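Local coordinates for protein anaerobically-induced outer membrane porin OprE (Pseudomonas aeruginosa, PDB 4FRX) that probably acts as an outer-membrane porin, a beta-barrel channel that lets small solutes cross the bacterial outer membrane, at residues 346-350 against 351-355; 124-128 against 129-133. One frame throughout, in Å; residues are numbered along the deposited sequence.

Both contacts are local folds of a continuous chain within one beta-barrel, yet they sit in very different surroundings. Contact 1 (346-350 with 351-355) lies at the surface, about 27 Å from the chain centre, where strand 340-349 ends in a short 3-10 turn; aromatic rings there meet a detergent tail. Contact 2 (124-128 with 129-133) is partly buried, about 7 Å from that centre, and folds strand 123-128 back on strand 131-132 as a tight hairpin. At contact 1 a carboxylate and one doubly used carbonyl hold the turn; at contact 2 backbone bonds and a tyrosine face do the work. The nearest atoms of the two are about 20 Å apart.

Contact 1 (346-350 against 351-355); sequences YGYDF and ATVGV. With C8E ((hydroxyethyloxy)tri(ethyloxy)octane), chain E.
A chi1 of -177° sets CG of Asp349 trans to its own amide nitrogen, and this carries the carboxylate forward to Ala351; at Phe350 a chi1 of -72° instead puts the ring beside its backbone N, next to Tyr348. OD1 of Asp349 then accepts the N-H of Ala351 at 2.9 Å, nearly straight (162°) but from above the carboxylate plane, which closes an Asx turn. The carbonyl of Phe350 is gripped twice: Val355 N reaches Phe350 O at 2.9 Å and Val353 N reaches it at 3.2 Å, from opposite faces of the carbonyl plane. The Val353 bond makes a 3-10 turn directly after strand 340-349; the Val355 bond and Gly354 N to Ala351 O close it as a Schellman motif, with Gly354 at the positive phi. The turn begins the connection to strand 358-370, antiparallel neighbour of 340-349 in the porin barrel of the OprD family. The side chain of Phe350 also touches Leu358. CG1 of Val353 sits beside Phe350 O and meets the edge of the Phe350 ring, 4.1 Å from CD2, the two side chains running alongside each other. Tyr348 points an edge at Phe350, with CD2 of Tyr348 over the centre of the phenylalanine ring, while its own hydroxyl ends 3.7 Å from CB of Val353. The detergent tail completes this aromatic patch, consistent with a membrane-facing wall: C8E C2 lies over the Tyr348 ring, and C8E C6 meets the edge of the Phe350 ring, 3.9 Å from CZ. Tyr346 OH, nearby, is hydrogen-bonded to His295 ND1.

Contact 2 (124-128 against 129-133); sequences LQPKL and PVVTY
Gln125 lies across one face of the Tyr133 ring at the open end of a beta hairpin, in which strand 123-128 turns back on strand 131-132 through a type I turn from Leu128 to Val131. CB of Gln125 makes the CH-pi contact, 3.9 Å from the ring centroid and displaced toward the rim, and the extended chain carries NE2 over the same face, 3.6 Å from CE2 of Tyr133. Lys127 approaches obliquely, its CG 3.5 Å from CE1 of Tyr133. A chi1 of 73°, with CG of Tyr133 wedged between its backbone N and carbonyl carbon, folds the ring back over the first strand to receive them. Behind this shell stands the backbone: Tyr133 N donates to Pro126 O at 3.1 Å, with the nitrogen almost in line with the C=O bond, though the N-H is bent to 147°, and the same oxygen lies in the ring plane at the tyrosine edge. Lys127 and Thr132 follow as an antiparallel non-hydrogen-bonded pair, and the next bond runs from Leu128 N to Val131 O at 2.8 Å. Further out, Gln125 NE2 is hydrogen-bonded to Val141 O, which probably helps hold the amide over the ring. Val131 packs on Phe143 and Phe195, and the turn residue Pro129 reaches Tyr213 and the loop residue Tyr324. So central a position is consistent with the inward-folded third loop that narrows the channel in OprD-family porins. On the side of Phe143, the apolar pair Pro126 and Val131 meets through CB of Pro126, 4.1 Å from CG1 of Val131.

Contact 1 (346-350 against 351-355)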
loop_
_atom_site.group_PDB
_atom_site.type_symbol
_atom_site.label_atom_id
_atom_site.label_comp_id
_atom_site.label_asym_id
_atom_site.label_seq_id
_atom_site.Cartn_x
_atom_site.Cartn_y
_atom_site.Cartn_z
ATOM N N TYR A 346 3.106 19.653 -5.267
ATOM C CA TYR A 346 4.174 20.249 -6.060
ATOM C C TYR A 346 5.414 19.361 -6.041
ATOM O O TYR A 346 5.806 18.832 -4.995
ATOM C CB TYR A 346 4.560 21.651 -5.591
ATOM C CG TYR A 346 5.735 22.182 -6.381
ATOM C CD1 TYR A 346 5.578 22.581 -7.700
ATOM C CD2 TYR A 346 7.012 22.234 -5.826
ATOM C CE1 TYR A 346 6.652 23.041 -8.447
ATOM C CE2 TYR A 346 8.095 22.698 -6.562
ATOM C CZ TYR A 346 7.905 23.105 -7.872
ATOM O OH TYR A 346 8.972 23.567 -8.615
ATOM N N GLY A 347 6.044 19.228 -7.200
ATOM C CA GLY A 347 7.302 18.509 -7.296
ATOM C C GLY A 347 8.288 19.169 -8.236
ATOM O O GLY A 347 7.902 19.901 -9.143
ATOM N N TYR A 348 9.572 18.925 -8.002
ATOM C CA TYR A 348 10.608 19.392 -8.919
ATOM C C TYR A 348 11.684 18.340 -9.080
ATOM O O TYR A 348 12.208 17.822 -8.090
ATOM C CB TYR A 348 11.244 20.700 -8.448
ATOM C CG TYR A 348 12.130 21.318 -9.518
ATOM C CD1 TYR A 348 11.570 21.835 -10.680
ATOM C CD2 TYR A 348 13.511 21.360 -9.381
ATOM C CE1 TYR A 348 12.345 22.393 -11.667
ATOM C CE2 TYR A 348 14.310 21.925 -10.375
ATOM C CZ TYR A 348 13.708 22.441 -11.517
ATOM O OH TYR A 348 14.453 23.006 -12.527
ATOM N N ASP A 349 11.991 18.027 -10.335
ATOM C CA ASP A 349 13.065 17.104 -10.693
ATOM C C ASP A 349 14.291 17.922 -11.074
ATOM O O ASP A 349 14.280 18.621 -12.083
ATOM C CB ASP A 349 12.626 16.236 -11.876
ATOM C CG ASP A 349 13.674 15.196 -12.274
ATOM O OD1 ASP A 349 14.864 15.347 -11.925
ATOM O OD2 ASP A 349 13.297 14.215 -12.945
ATOM N N PHE A 350 15.351 17.837 -10.277
ATOM C CA PHE A 350 16.508 18.704 -10.495
ATOM C C PHE A 350 17.415 18.264 -11.648
ATOM O O PHE A 350 18.438 18.897 -11.903
ATOM C CB PHE A 350 17.322 18.840 -9.217
ATOM C CG PHE A 350 16.667 19.682 -8.173
ATOM C CD1 PHE A 350 15.715 19.141 -7.322
ATOM C CD2 PHE A 350 17.010 21.018 -8.031
ATOM C CE1 PHE A 350 15.124 19.914 -6.349
ATOM C CE2 PHE A 350 16.418 21.796 -7.061
ATOM C CZ PHE A 350 15.477 21.245 -6.217
ATOM N N ALA A 351 17.040 17.188 -12.338
ATOM C CA ALA A 351 17.784 16.743 -13.512
ATOM C C ALA A 351 17.775 17.817 -14.593
ATOM O O ALA A 351 18.766 18.018 -15.296
ATOM C CB ALA A 351 17.214 15.440 -14.056
ATOM N N THR A 352 16.658 18.521 -14.716
ATOM C CA THR A 352 16.504 19.514 -15.774
ATOM C C THR A 352 17.433 20.711 -15.573
ATOM O O THR A 352 17.639 21.511 -16.489
ATOM C CB THR A 352 15.051 20.022 -15.847
ATOM O OG1 THR A 352 14.876 21.105 -14.925
ATOM C CG2 THR A 352 14.087 18.899 -15.505
ATOM N N VAL A 353 17.997 20.820 -14.375
ATOM C CA VAL A 353 18.790 21.980 -14.000
ATOM C C VAL A 353 20.243 21.590 -13.677
ATOM O O VAL A 353 21.067 22.438 -13.318
ATOM C CB VAL A 353 18.081 22.779 -12.859
ATOM C CG1 VAL A 353 18.691 22.514 -11.489
ATOM C CG2 VAL A 353 18.034 24.261 -13.181
ATOM N N GLY A 354 20.563 20.309 -13.843
ATOM C CA GLY A 354 21.943 19.863 -13.734
ATOM C C GLY A 354 22.285 18.966 -12.558
ATOM O O GLY A 354 23.447 18.601 -12.371
ATOM N N VAL A 355 21.285 18.610 -11.754
ATOM C CA VAL A 355 21.506 17.730 -10.606
ATOM C C VAL A 355 20.661 16.461 -10.720
ATOM O O VAL A 355 19.726 16.269 -9.941
ATOM C CB VAL A 355 21.165 18.442 -9.280
ATOM C CG1 VAL A 355 21.826 17.734 -8.088
ATOM C CG2 VAL A 355 21.600 19.892 -9.334
HETATM C C1 C8E E . 13.000 26.450 -8.706
HETATM C C2 C8E E . 12.560 25.029 -8.374
HETATM C C3 C8E E . 13.098 24.591 -7.014
HETATM C C4 C8E E . 12.051 23.786 -6.254
HETATM C C5 C8E E . 12.075 24.117 -4.770
HETATM C C6 C8E E . 12.741 22.984 -3.997
HETATM C C7 C8E E . 13.032 23.375 -2.552
HETATM C C8 C8E E . 13.173 22.126 -1.698
HETATM O O9 C8E E . 14.264 22.253 -0.820
HETATM C C10 C8E E . 13.855 22.508 0.502
HETATM C C11 C8E E . 14.791 21.784 1.462
#

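Contact 2 (124-128 against 129-133)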
loop_
_atom_site.group_PDB
_atom_site.type_symbol
_atom_site.label_atom_id
_atom_site.label_comp_id
_atom_site.label_asym_id
_atom_site.label_seq_id
_atom_site.Cartn_x
_atom_site.Cartn_y
_atom_site.Cartn_z
ATOM N N LEU A 124 3.048 -13.661 -1.689
ATOM C CA LEU A 124 2.589 -12.719 -2.711
ATOM C C LEU A 124 2.738 -11.299 -2.178
ATOM O O LEU A 124 2.604 -11.064 -0.980
ATOM C CB LEU A 124 1.113 -12.987 -3.045
ATOM C CG LEU A 124 0.755 -14.374 -3.598
ATOM C CD1 LEU A 124 -0.751 -14.628 -3.619
ATOM C CD2 LEU A 124 1.367 -14.555 -4.992
ATOM N N GLN A 125 2.979 -10.350 -3.076
ATOM C CA GLN A 125 3.046 -8.930 -2.721
ATOM C C GLN A 125 2.327 -8.109 -3.779
ATOM O O GLN A 125 2.968 -7.454 -4.590
ATOM C CB GLN A 125 4.506 -8.471 -2.629
ATOM C CG GLN A 125 5.238 -9.026 -1.399
ATOM C CD GLN A 125 6.663 -8.523 -1.299
ATOM O OE1 GLN A 125 7.488 -8.828 -2.147
ATOM N NE2 GLN A 125 6.952 -7.745 -0.266
ATOM N N PRO A 126 0.985 -8.146 -3.777
ATOM C CA PRO A 126 0.234 -7.459 -4.834
ATOM C C PRO A 126 0.321 -5.931 -4.713
ATOM O O PRO A 126 0.489 -5.414 -3.621
ATOM C CB PRO A 126 -1.211 -7.928 -4.607
ATOM C CG PRO A 126 -1.101 -9.157 -3.711
ATOM C CD PRO A 126 0.117 -8.922 -2.875
ATOM N N LYS A 127 0.223 -5.230 -5.837
ATOM C CA LYS A 127 0.110 -3.778 -5.827
ATOM C C LYS A 127 -1.080 -3.365 -6.700
ATOM O O LYS A 127 -0.898 -2.857 -7.802
ATOM C CB LYS A 127 1.407 -3.134 -6.332
ATOM C CG LYS A 127 2.644 -3.491 -5.514
ATOM C CD LYS A 127 3.873 -2.731 -5.989
ATOM C CE LYS A 127 3.665 -1.227 -5.890
ATOM N NZ LYS A 127 3.612 -0.749 -4.480
ATOM N N LEU A 128 -2.292 -3.578 -6.186
ATOM C CA LEU A 128 -3.520 -3.463 -6.975
ATOM C C LEU A 128 -4.469 -2.520 -6.285
ATOM O O LEU A 128 -4.326 -2.266 -5.092
ATOM C CB LEU A 128 -4.217 -4.830 -7.068
ATOM C CG LEU A 128 -3.425 -5.976 -7.682
ATOM C CD1 LEU A 128 -4.267 -7.245 -7.667
ATOM C CD2 LEU A 128 -2.968 -5.636 -9.087
ATOM N N PRO A 129 -5.466 -2.015 -7.017
ATOM C CA PRO A 129 -6.386 -1.081 -6.351
ATOM C C PRO A 129 -7.177 -1.663 -5.179
ATOM O O PRO A 129 -7.600 -0.896 -4.329
ATOM C CB PRO A 129 -7.319 -0.659 -7.479
ATOM C CG PRO A 129 -6.428 -0.720 -8.708
ATOM C CD PRO A 129 -5.570 -1.944 -8.494
ATOM N N VAL A 130 -7.359 -2.979 -5.118
ATOM C CA VAL A 130 -8.133 -3.572 -4.040
ATOM C C VAL A 130 -7.229 -4.265 -3.013
ATOM O O VAL A 130 -7.709 -4.759 -2.004
ATOM C CB VAL A 130 -9.163 -4.576 -4.590
ATOM C CG1 VAL A 130 -10.278 -3.828 -5.316
ATOM C CG2 VAL A 130 -8.484 -5.541 -5.544
ATOM N N VAL A 131 -5.925 -4.277 -3.275
ATOM C CA VAL A 131 -4.950 -4.796 -2.310
ATOM C C VAL A 131 -3.517 -4.439 -2.704
ATOM O O VAL A 131 -3.033 -4.794 -3.782
ATOM C CB VAL A 131 -5.083 -6.339 -2.084
ATOM C CG1 VAL A 131 -5.053 -7.109 -3.411
ATOM C CG2 VAL A 131 -4.000 -6.852 -1.092
ATOM N N THR A 132 -2.836 -3.691 -1.845
ATOM C CA THR A 132 -1.405 -3.472 -2.079
ATOM C C THR A 132 -0.665 -3.543 -0.763
ATOM O O THR A 132 -1.171 -3.110 0.276
ATOM C CB THR A 132 -1.028 -2.162 -2.826
ATOM O OG1 THR A 132 -0.253 -1.312 -1.970
ATOM C CG2 THR A 132 -2.215 -1.444 -3.288
ATOM N N TYR A 133 0.515 -4.139 -0.805
ATOM C CA TYR A 133 1.269 -4.345 0.412
ATOM C C TYR A 133 1.919 -3.050 0.890
ATOM O O TYR A 133 2.337 -2.213 0.086
ATOM C CB TYR A 133 2.311 -5.438 0.221
ATOM C CG TYR A 133 3.507 -5.063 -0.636
ATOM C CD1 TYR A 133 3.425 -5.065 -2.028
ATOM C CD2 TYR A 133 4.729 -4.741 -0.048
ATOM C CE1 TYR A 133 4.525 -4.736 -2.802
ATOM C CE2 TYR A 133 5.831 -4.420 -0.812
ATOM C CZ TYR A 133 5.724 -4.417 -2.187
ATOM O OH TYR A 133 6.822 -4.105 -2.949
#